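Local coordinates for protein endo-beta-1,4-glucanase (Ampullaria crossean, PDB 5XBU) that probably hydrolyses internal beta-1,4-glucosidic bonds of cellulose, as expected of a glycoside hydrolase family 45 endoglucanase, at residues Gln7-Arg18 against Asn130-Glu138. Residues are numbered along the deposited sequence; the frame is centred on the assembly and turned at random. Where two conformers were deposited one is given.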
ATOM      1  N   GLN A   7     -10.204  -3.905 -15.522  1.00 12.46           N
ATOM      2  CA  GLN A   7     -10.198  -2.855 -14.519  1.00 12.16           C
ATOM      3  C   GLN A   7     -11.603  -2.279 -14.416  1.00 12.53           C
ATOM      4  O   GLN A   7     -12.168  -1.809 -15.404  1.00 14.30           O
ATOM      5  CB  GLN A   7      -9.193  -1.786 -14.916  1.00 12.39           C
ATOM      6  CG  GLN A   7      -7.768  -2.292 -14.866  1.00 12.82           C
ATOM      7  CD  GLN A   7      -6.769  -1.303 -15.406  1.00 13.07           C
ATOM      8  OE1 GLN A   7      -6.255  -1.432 -16.526  1.00 15.17           O
ATOM      9  NE2 GLN A   7      -6.440  -0.317 -14.585  1.00 12.44           N
ATOM     10  N   LEU A   8     -12.181  -2.359 -13.232  1.00 11.87           N
ATOM     11  CA  LEU A   8     -13.553  -1.961 -13.010  1.00 11.97           C
ATOM     12  C   LEU A   8     -13.688  -0.536 -12.513  1.00 11.38           C
ATOM     13  O   LEU A   8     -14.799  -0.001 -12.508  1.00 13.01           O
ATOM     14  CB  LEU A   8     -14.267  -2.938 -12.080  1.00 12.98           C
ATOM     15  CG  LEU A   8     -14.176  -4.390 -12.542  1.00 14.31           C
ATOM     16  CD1 LEU A   8     -14.918  -5.271 -11.568  1.00 15.12           C
ATOM     17  CD2 LEU A   8     -14.704  -4.552 -13.971  1.00 14.98           C
ATOM     18  N   CYS A   9     -12.598   0.091 -12.077  1.00 10.25           N
ATOM     19  CA  CYS A   9     -12.626   1.495 -11.693  1.00 10.45           C
ATOM     20  C   CYS A   9     -12.445   2.358 -12.937  1.00 11.49           C
ATOM     21  O   CYS A   9     -11.371   2.364 -13.542  1.00 13.20           O
ATOM     22  CB  CYS A   9     -11.462   1.748 -10.749  1.00 10.28           C
ATOM     23  SG  CYS A   9     -11.599   0.812  -9.188  1.00  9.96           S
ATOM     24  N   GLN A  10     -13.450   3.151 -13.274  0.52 12.15           N
ATOM     25  CA  GLN A  10     -13.419   3.998 -14.473  0.52 12.47           C
ATOM     26  C   GLN A  10     -12.615   5.274 -14.221  0.52 12.02           C
ATOM     27  O   GLN A  10     -12.787   5.912 -13.180  0.52 12.07           O
ATOM     28  CB  GLN A  10     -14.844   4.358 -14.860  0.52 14.01           C
ATOM     29  CG  GLN A  10     -15.551   3.046 -15.202  0.52 16.44           C
ATOM     30  CD  GLN A  10     -16.976   3.123 -15.783  0.52 18.52           C
ATOM     31  OE1 GLN A  10     -17.946   2.941 -15.028  0.52 19.41           O
ATOM     32  NE2 GLN A  10     -17.106   3.213 -17.131  0.52 19.03           N
ATOM     33  N   PRO A  11     -11.743   5.688 -15.152  1.00 12.38           N
ATOM     34  CA  PRO A  11     -11.100   6.988 -15.001  1.00 13.12           C
ATOM     35  C   PRO A  11     -12.132   8.104 -14.997  1.00 12.90           C
ATOM     36  O   PRO A  11     -13.026   8.151 -15.845  1.00 13.72           O
ATOM     37  CB  PRO A  11     -10.191   7.066 -16.227  1.00 14.89           C
ATOM     38  CG  PRO A  11     -10.030   5.676 -16.721  1.00 15.63           C
ATOM     39  CD  PRO A  11     -11.234   4.951 -16.322  1.00 13.77           C
ATOM     40  N   ASP A  12     -11.962   9.042 -14.068  1.00 12.41           N
ATOM     41  CA  ASP A  12     -12.759  10.255 -14.048  1.00 12.97           C
ATOM     42  C   ASP A  12     -12.220  11.252 -15.074  1.00 13.47           C
ATOM     43  O   ASP A  12     -11.298  10.955 -15.836  1.00 14.42           O
ATOM     44  CB  ASP A  12     -12.933  10.798 -12.626  1.00 12.75           C
ATOM     45  CG  ASP A  12     -11.681  11.449 -12.032  1.00 12.25           C
ATOM     46  OD1 ASP A  12     -10.665  11.628 -12.726  1.00 12.03           O
ATOM     47  OD2 ASP A  12     -11.756  11.790 -10.830  1.00 12.96           O
ATOM     48  N   ALA A  13     -12.780  12.464 -15.077  1.00 14.78           N
ATOM     49  CA  ALA A  13     -12.371  13.482 -16.044  1.00 16.32           C
ATOM     50  C   ALA A  13     -10.913  13.872 -15.897  1.00 16.71           C
ATOM     51  O   ALA A  13     -10.313  14.397 -16.840  1.00 18.65           O
ATOM     52  CB  ALA A  13     -13.251  14.713 -15.902  1.00 17.22           C
ATOM     53  N   HIS A  14     -10.331  13.623 -14.729  1.00 15.46           N
ATOM     54  CA  HIS A  14      -8.947  13.972 -14.437  1.00 16.05           C
ATOM     55  C   HIS A  14      -8.027  12.774 -14.547  1.00 14.37           C
ATOM     56  O   HIS A  14      -6.855  12.878 -14.196  1.00 14.90           O
ATOM     57  CB  HIS A  14      -8.843  14.592 -13.047  1.00 19.03           C
ATOM     58  CG  HIS A  14      -9.753  15.755 -12.878  1.00 22.93           C
ATOM     59  ND1 HIS A  14     -10.945  15.687 -12.188  1.00 24.74           N
ATOM     60  CD2 HIS A  14      -9.699  16.994 -13.411  1.00 24.82           C
ATOM     61  CE1 HIS A  14     -11.563  16.853 -12.266  1.00 25.43           C
ATOM     62  NE2 HIS A  14     -10.821  17.671 -12.994  1.00 25.69           N
ATOM     63  N   GLY A  15      -8.551  11.632 -15.007  1.00 13.20           N
ATOM     64  CA  GLY A  15      -7.775  10.432 -15.190  1.00 12.64           C
ATOM     65  C   GLY A  15      -7.679   9.519 -13.990  1.00 11.20           C
ATOM     66  O   GLY A  15      -7.037   8.475 -14.086  1.00 11.87           O
ATOM     67  N   VAL A  16      -8.302   9.865 -12.878  1.00 10.33           N
ATOM     68  CA  VAL A  16      -8.169   9.088 -11.649  1.00  9.54           C
ATOM     69  C   VAL A  16      -9.236   7.993 -11.657  1.00  9.20           C
ATOM     70  O   VAL A  16     -10.433   8.278 -11.750  1.00  9.74           O
ATOM     71  CB  VAL A  16      -8.326   9.979 -10.419  1.00 10.05           C
ATOM     72  CG1 VAL A  16      -8.263   9.137  -9.171  1.00 10.08           C
ATOM     73  CG2 VAL A  16      -7.215  11.035 -10.394  1.00 10.96           C
ATOM     74  N   ARG A  17      -8.810   6.743 -11.517  1.00  9.04           N
ATOM     75  CA  ARG A  17      -9.765   5.644 -11.489  1.00  9.25           C
ATOM     76  C   ARG A  17     -10.511   5.609 -10.167  1.00  9.27           C
ATOM     77  O   ARG A  17      -9.903   5.667  -9.085  1.00  9.48           O
ATOM     78  CB  ARG A  17      -9.058   4.323 -11.775  1.00 10.09           C
ATOM     79  CG  ARG A  17      -8.695   4.185 -13.243  1.00 10.62           C
ATOM     80  CD  ARG A  17      -8.036   2.856 -13.521  1.00 11.31           C
ATOM     81  NE  ARG A  17      -7.631   2.705 -14.913  1.00 12.26           N
ATOM     82  CZ  ARG A  17      -8.379   2.169 -15.878  1.00 12.47           C
ATOM     83  NH1 ARG A  17      -9.615   1.758 -15.629  1.00 12.31           N
ATOM     84  NH2 ARG A  17      -7.864   2.055 -17.080  1.00 14.05           N
ATOM     85  N   ARG A  18     -11.839   5.522 -10.266  1.00  9.37           N
ATOM     86  CA  ARG A  18     -12.728   5.543  -9.117  1.00  9.97           C
ATOM     87  C   ARG A  18     -13.800   4.484  -9.278  1.00 10.01           C
ATOM     88  O   ARG A  18     -14.062   4.005 -10.377  1.00 10.99           O
ATOM     89  CB  ARG A  18     -13.392   6.906  -8.969  1.00 10.83           C
ATOM     90  CG  ARG A  18     -12.338   8.042  -8.810  1.00 11.48           C
ATOM     91  CD  ARG A  18     -13.003   9.363  -8.484  1.00 12.30           C
ATOM     92  NE  ARG A  18     -11.987  10.419  -8.369  1.00 12.68           N
ATOM     93  CZ  ARG A  18     -11.218  10.678  -7.303  1.00 13.67           C
ATOM     94  NH1 ARG A  18     -11.334   9.972  -6.184  1.00 14.82           N
ATOM     95  NH2 ARG A  18     -10.310  11.659  -7.370  1.00 14.42           N
ATOM     96  N   ASN A 130      -4.540  14.375  -8.727  1.00 10.29           N
ATOM     97  CA  ASN A 130      -4.862  13.835 -10.052  1.00 10.67           C
ATOM     98  C   ASN A 130      -3.646  13.292 -10.785  1.00 11.08           C
ATOM     99  O   ASN A 130      -3.635  13.228 -12.027  1.00 13.89           O
ATOM    100  CB  ASN A 130      -5.647  14.823 -10.906  1.00 12.13           C
ATOM    101  CG  ASN A 130      -6.901  15.272 -10.213  1.00 12.45           C
ATOM    102  OD1 ASN A 130      -7.597  14.475  -9.624  1.00 12.82           O
ATOM    103  ND2 ASN A 130      -7.203  16.548 -10.285  1.00 13.86           N
ATOM    104  N   HIS A 131      -2.623  12.886 -10.046  1.00  9.70           N
ATOM    105  CA  HIS A 131      -1.515  12.162 -10.632  1.00  9.59           C
ATOM    106  C   HIS A 131      -1.739  10.669 -10.432  1.00  9.06           C
ATOM    107  O   HIS A 131      -2.154  10.226  -9.361  1.00  9.49           O
ATOM    108  CB  HIS A 131      -0.218  12.587  -9.960  1.00 10.64           C
ATOM    109  CG  HIS A 131       0.183  13.981 -10.305  1.00 12.34           C
ATOM    110  ND1 HIS A 131      -0.119  15.091  -9.536  1.00 13.79           N
ATOM    111  CD2 HIS A 131       0.868  14.437 -11.369  1.00 14.56           C
ATOM    112  CE1 HIS A 131       0.355  16.174 -10.133  1.00 14.55           C
ATOM    113  NE2 HIS A 131       0.983  15.795 -11.229  1.00 15.57           N
ATOM    114  N   VAL A 132      -1.472   9.896 -11.482  1.00  9.00           N
ATOM    115  CA  VAL A 132      -1.756   8.469 -11.449  1.00  9.02           C
ATOM    116  C   VAL A 132      -0.551   7.677 -11.939  1.00  8.78           C
ATOM    117  O   VAL A 132       0.368   8.206 -12.582  1.00  9.49           O
ATOM    118  CB  VAL A 132      -3.009   8.119 -12.287  1.00  9.96           C
ATOM    119  CG1 VAL A 132      -4.210   8.736 -11.676  1.00 10.41           C
ATOM    120  CG2 VAL A 132      -2.819   8.492 -13.768  1.00 10.76           C
ATOM    121  N   ASN A 133      -0.553   6.381 -11.612  1.00  9.02           N
ATOM    122  CA  ASN A 133       0.429   5.479 -12.183  1.00  9.28           C
ATOM    123  C   ASN A 133       0.053   5.095 -13.612  1.00  9.55           C
ATOM    124  O   ASN A 133      -0.955   5.549 -14.156  1.00  9.79           O
ATOM    125  CB  ASN A 133       0.710   4.252 -11.294  1.00  9.41           C
ATOM    126  CG  ASN A 133      -0.469   3.316 -11.118  1.00  8.89           C
ATOM    127  OD1 ASN A 133      -1.431   3.335 -11.879  1.00  9.20           O
ATOM    128  ND2 ASN A 133      -0.385   2.481 -10.086  1.00  9.46           N
ATOM    129  N   SER A 134       0.867   4.233 -14.199  1.00  9.86           N
ATOM    130  CA  SER A 134       0.708   3.839 -15.589  1.00 10.98           C
ATOM    131  C   SER A 134      -0.588   3.083 -15.841  1.00 11.38           C
ATOM    132  O   SER A 134      -0.949   2.901 -17.000  1.00 13.05           O
ATOM    133  CB  SER A 134       1.904   2.995 -16.011  1.00 11.87           C
ATOM    134  OG  SER A 134       1.868   1.709 -15.407  1.00 12.33           O
ATOM    135  N   HIS A 135      -1.290   2.655 -14.797  1.00 10.68           N
ATOM    136  CA  HIS A 135      -2.549   1.940 -14.909  1.00 10.58           C
ATOM    137  C   HIS A 135      -3.741   2.770 -14.477  1.00 10.09           C
ATOM    138  O   HIS A 135      -4.868   2.266 -14.476  1.00 10.90           O
ATOM    139  CB  HIS A 135      -2.467   0.621 -14.160  1.00 11.22           C
ATOM    140  CG  HIS A 135      -1.433  -0.283 -14.742  1.00 12.04           C
ATOM    141  ND1 HIS A 135      -1.487  -0.711 -16.049  1.00 13.10           N
ATOM    142  CD2 HIS A 135      -0.295  -0.800 -14.216  1.00 12.61           C
ATOM    143  CE1 HIS A 135      -0.436  -1.470 -16.294  1.00 13.56           C
ATOM    144  NE2 HIS A 135       0.304  -1.544 -15.203  1.00 13.20           N
ATOM    145  N   GLY A 136      -3.516   4.054 -14.133  1.00  9.68           N
ATOM    146  CA  GLY A 136      -4.598   4.972 -13.857  1.00  9.59           C
ATOM    147  C   GLY A 136      -4.997   5.109 -12.408  1.00  9.13           C
ATOM    148  O   GLY A 136      -6.043   5.714 -12.135  1.00  9.64           O
ATOM    149  N   TYR A 137      -4.169   4.639 -11.472  1.00  8.69           N
ATOM    150  CA  TYR A 137      -4.514   4.722 -10.055  1.00  8.39           C
ATOM    151  C   TYR A 137      -3.724   5.821  -9.364  1.00  7.88           C
ATOM    152  O   TYR A 137      -2.525   5.996  -9.608  1.00  8.29           O
ATOM    153  CB  TYR A 137      -4.262   3.378  -9.338  1.00  8.59           C
ATOM    154  CG  TYR A 137      -5.074   2.278  -9.968  1.00  8.47           C
ATOM    155  CD1 TYR A 137      -6.413   2.152  -9.672  1.00  8.80           C
ATOM    156  CD2 TYR A 137      -4.491   1.416 -10.873  1.00  9.07           C
ATOM    157  CE1 TYR A 137      -7.202   1.167 -10.288  1.00  9.15           C
ATOM    158  CE2 TYR A 137      -5.268   0.418 -11.500  1.00  9.47           C
ATOM    159  CZ  TYR A 137      -6.602   0.306 -11.181  1.00  9.24           C
ATOM    160  OH  TYR A 137      -7.332  -0.681 -11.836  1.00 10.49           O
ATOM    161  N   GLU A 138      -4.397   6.523  -8.460  1.00  8.08           N
ATOM    162  CA  GLU A 138      -3.762   7.628  -7.723  1.00  8.04           C
ATOM    163  C   GLU A 138      -2.780   7.178  -6.656  1.00  7.86           C
ATOM    164  O   GLU A 138      -2.061   8.024  -6.112  1.00  8.23           O
ATOM    165  CB  GLU A 138      -4.796   8.542  -7.085  1.00  8.30           C
ATOM    166  CG  GLU A 138      -5.557   7.912  -5.959  1.00  8.55           C
ATOM    167  CD  GLU A 138      -6.440   8.855  -5.185  1.00  8.99           C
ATOM    168  OE1 GLU A 138      -6.656  10.011  -5.636  1.00 10.35           O
ATOM    169  OE2 GLU A 138      -6.891   8.451  -4.087  1.00  9.24           O
TER
HETATM  170  O   HOH W   1      -3.845  -0.414 -17.383  1.00 18.81           O
HETATM  171  O   HOH W   2     -10.177  13.479  -9.491  1.00 18.07           O
HETATM  172  O   HOH W   3      -4.003  12.889 -14.526  0.61 21.85           O
HETATM  173  O   HOH W   4      -7.186   5.919  -8.410  1.00  9.66           O
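One side-chain amide, that of Gln-7, spends both N-H groups on the 130-138 loop: NE2 lies 2.9 Å from Tyr-137 OH (N-H...O 159°) and 3.0 Å from His-135 O, both acceptors close to the amide plane, so the group's rotation is fixed. A water joins Gln-7 OE1 to His-135 ND1, while Glu-119 takes His-135 NE2 and Glu-159 meets the Tyr-137 hydroxyl. A leucine in place of Gln-7 would probably take from His-135 O its straighter bond, leaving the weak one from Arg-17 NE (2.8 Å, 127°), and strip the tyrosine hydroxyl of one partner.

Arg-17 holds the same loop. Its N donates to Gly-136 O at 3.0 Å, and its extended chain lays CD over a face of the Tyr-137 ring, 4.0 Å from the centroid, a CH-pi contact, and carries NE on to His-135 O; beyond it NH1 bonds Cys-9 O in its own segment. Further along, Val-16 CG2 packs 4.0 Å from Val-132 CG1, and His-14 CB meets Asn-130 CG at 3.5 Å, ring and amide planes 9° apart.

Asp-12 OD1 and Asn-133 OD1 each accept two backbone N-H groups, from opposite faces, so each segment shapes its own type I beta turn with an Asx turn. The contact packs the N-terminal hairpin against the loop before strand 140-144 of the double-psi beta-barrel domain.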